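Local coordinates for uncharacterized protein (PDB 5IFF), which is a restriction DNA glycosylase (R.PabI) that binds double-stranded DNA and probably excises adenine from its recognition sequence, at residues K11-L16 with K183-V188. The protein carries 2 engineered substitutions. Residues are numbered along the deposited sequence; the frame is centred on the assembly and turned at random.
Sequences KIVVRL and KYEVPV
Tyr184 O accepts a nearly straight hydrogen bond from Val14 N (2.9 Å) and takes in addition a weaker CA-H...O contact from Val13. Tyr184 N returns a more bent bond to Val14 O, completing an antiparallel hydrogen-bonded pair. Further along, Val186 N reaches Ile12 O at 2.9 Å, while one water takes the N-H of Ile12 and donates to Val186 O, bridging where the strands draw apart.

Ile12, Val14 and Val186 share a face, where beta-branched aliphatics suit an extended backbone and a dry interior. Val186 CG2 touches Ile12 CG2 and meets Val14 CG2 tightly, at 3.5 Å. The face of Val13, Arg15, Lys183 and Glu185 is partly open to solvent, so charged ends can reach out while methylenes cover Val13. The extended Lys11 chain crosses that of Glu185, its NZ 3.0 Å from Glu185 OE2 and equally near OE1, a salt bridge of two weak bonds. Replacing Glu185 by an alanine would probably leave the Lys11 ammonium without this mate and its chain freer to swing. Lys183 crosses Val13, CG packing tightly at 3.3 Å from Val13 CG1. Its stem runs out extended to CD, which lies over one face of the Arg15 guanidinium; the bend at chi3 (86°) turns only CE and NZ. Arg15 NH2 and Lys183 NZ stand 4.2 Å apart, a repulsion probably offset by the salt bridge from Arg15 NH1 to Glu8.

Strand 11-17 is the middle of a three-stranded antiparallel sheet, between 4-8 and 181-186. Helix 72-81 covers Ile12 and Val186 through Met75; Trp58 of strand 54-59 packs on Val14, whose side chain lies about 7 Å from that of adenine-binding Ile60, placing this small sheet beside the base pocket.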
loop_
_atom_site.group_PDB
_atom_site.type_symbol
_atom_site.label_atom_id
_atom_site.label_comp_id
_atom_site.label_asym_id
_atom_site.label_seq_id
_atom_site.Cartn_x
_atom_site.Cartn_y
_atom_site.Cartn_z
ATOM N N LYS A 11 36.439 10.830 8.428
ATOM C CA LYS A 11 35.125 11.172 8.997
ATOM C C LYS A 11 34.064 10.173 8.572
ATOM O O LYS A 11 34.150 9.590 7.495
ATOM C CB LYS A 11 34.636 12.571 8.537
ATOM C CG LYS A 11 35.684 13.653 8.714
ATOM C CD LYS A 11 35.133 15.011 8.287
ATOM C CE LYS A 11 36.307 16.060 8.356
ATOM N NZ LYS A 11 36.025 17.219 7.444
ATOM N N ILE A 12 33.051 10.011 9.405
ATOM C CA ILE A 12 31.882 9.241 8.973
ATOM C C ILE A 12 31.006 10.225 8.181
ATOM O O ILE A 12 30.728 11.320 8.661
ATOM C CB ILE A 12 31.104 8.653 10.151
ATOM C CG1 ILE A 12 31.992 7.678 10.952
ATOM C CG2 ILE A 12 29.776 7.998 9.681
ATOM C CD1 ILE A 12 32.789 6.727 10.071
ATOM N N VAL A 13 30.609 9.844 6.970
ATOM C CA VAL A 13 29.814 10.739 6.122
ATOM C C VAL A 13 28.487 10.057 5.762
ATOM O O VAL A 13 28.444 8.813 5.600
ATOM C CB VAL A 13 30.608 11.099 4.858
ATOM C CG1 VAL A 13 29.726 11.896 3.892
ATOM C CG2 VAL A 13 31.885 11.899 5.219
ATOM N N VAL A 14 27.394 10.811 5.746
ATOM C CA VAL A 14 26.108 10.243 5.306
ATOM C C VAL A 14 25.567 11.039 4.147
ATOM O O VAL A 14 25.570 12.293 4.179
ATOM C CB VAL A 14 25.087 10.213 6.431
ATOM C CG1 VAL A 14 23.792 9.496 5.968
ATOM C CG2 VAL A 14 25.654 9.419 7.589
ATOM N N ARG A 15 25.134 10.345 3.103
ATOM C CA ARG A 15 24.504 11.075 1.999
ATOM C C ARG A 15 22.977 10.875 2.089
ATOM O O ARG A 15 22.483 9.736 2.270
ATOM C CB ARG A 15 25.078 10.623 0.664
ATOM C CG ARG A 15 26.531 11.045 0.498
ATOM C CD ARG A 15 27.108 10.666 -0.835
ATOM N NE ARG A 15 28.355 11.389 -1.153
ATOM C CZ ARG A 15 29.532 11.147 -0.594
ATOM N NH1 ARG A 15 29.655 10.192 0.322
ATOM N NH2 ARG A 15 30.595 11.852 -0.957
ATOM N N LEU A 16 22.264 12.002 2.029
ATOM C CA LEU A 16 20.842 12.082 2.320
ATOM C C LEU A 16 20.084 12.735 1.193
ATOM O O LEU A 16 20.509 13.783 0.669
ATOM C CB LEU A 16 20.613 12.876 3.613
ATOM C CG LEU A 16 21.227 12.264 4.882
ATOM C CD1 LEU A 16 21.107 13.253 5.978
ATOM C CD2 LEU A 16 20.466 11.009 5.271
ATOM N N LYS A 183 25.553 15.910 1.398
ATOM C CA LYS A 183 26.583 15.214 2.163
ATOM C C LYS A 183 26.684 15.847 3.557
ATOM O O LYS A 183 26.726 17.079 3.694
ATOM C CB LYS A 183 27.916 15.282 1.402
ATOM C CG LYS A 183 29.064 14.655 2.170
ATOM C CD LYS A 183 30.305 14.403 1.298
ATOM C CE LYS A 183 31.212 15.616 1.193
ATOM N NZ LYS A 183 32.556 15.199 0.677
ATOM N N TYR A 184 26.707 15.006 4.583
ATOM C CA TYR A 184 26.740 15.452 5.961
ATOM C C TYR A 184 27.828 14.718 6.749
ATOM O O TYR A 184 27.796 13.477 6.856
ATOM C CB TYR A 184 25.366 15.199 6.612
ATOM C CG TYR A 184 25.342 15.502 8.086
ATOM C CD1 TYR A 184 25.544 16.796 8.549
ATOM C CD2 TYR A 184 25.101 14.496 9.016
ATOM C CE1 TYR A 184 25.549 17.077 9.918
ATOM C CE2 TYR A 184 25.090 14.774 10.386
ATOM C CZ TYR A 184 25.291 16.063 10.825
ATOM O OH TYR A 184 25.287 16.321 12.189
ATOM N N GLU A 185 28.740 15.466 7.373
ATOM C CA GLU A 185 29.785 14.824 8.163
ATOM C C GLU A 185 29.197 14.602 9.538
ATOM O O GLU A 185 28.665 15.530 10.152
ATOM C CB GLU A 185 31.061 15.688 8.202
ATOM C CG GLU A 185 31.574 16.043 6.786
ATOM C CD GLU A 185 32.823 16.967 6.752
ATOM O OE1 GLU A 185 33.061 17.695 7.732
ATOM O OE2 GLU A 185 33.566 16.937 5.742
ATOM N N VAL A 186 29.249 13.361 10.012
ATOM C CA VAL A 186 28.586 13.024 11.267
ATOM C C VAL A 186 29.548 13.325 12.392
ATOM O O VAL A 186 30.603 12.723 12.450
ATOM C CB VAL A 186 28.179 11.514 11.322
ATOM C CG1 VAL A 186 27.479 11.170 12.692
ATOM C CG2 VAL A 186 27.268 11.166 10.130
ATOM N N PRO A 187 29.182 14.251 13.293
ATOM C CA PRO A 187 30.003 14.547 14.460
ATOM C C PRO A 187 30.018 13.351 15.434
ATOM O O PRO A 187 28.960 12.743 15.627
ATOM C CB PRO A 187 29.293 15.752 15.083
ATOM C CG PRO A 187 28.302 16.235 14.042
ATOM C CD PRO A 187 27.911 14.965 13.356
ATOM N N VAL A 188 31.163 13.032 16.060
ATOM C CA VAL A 188 31.109 11.994 17.103
ATOM C C VAL A 188 30.068 12.223 18.186
ATOM O O VAL A 188 29.469 11.270 18.627
ATOM C CB VAL A 188 32.438 11.809 17.872
ATOM C CG1 VAL A 188 32.408 10.494 18.562
ATOM C CG2 VAL A 188 33.575 11.790 16.966
HETATM O O HOH W 1 32.768 11.319 12.045
#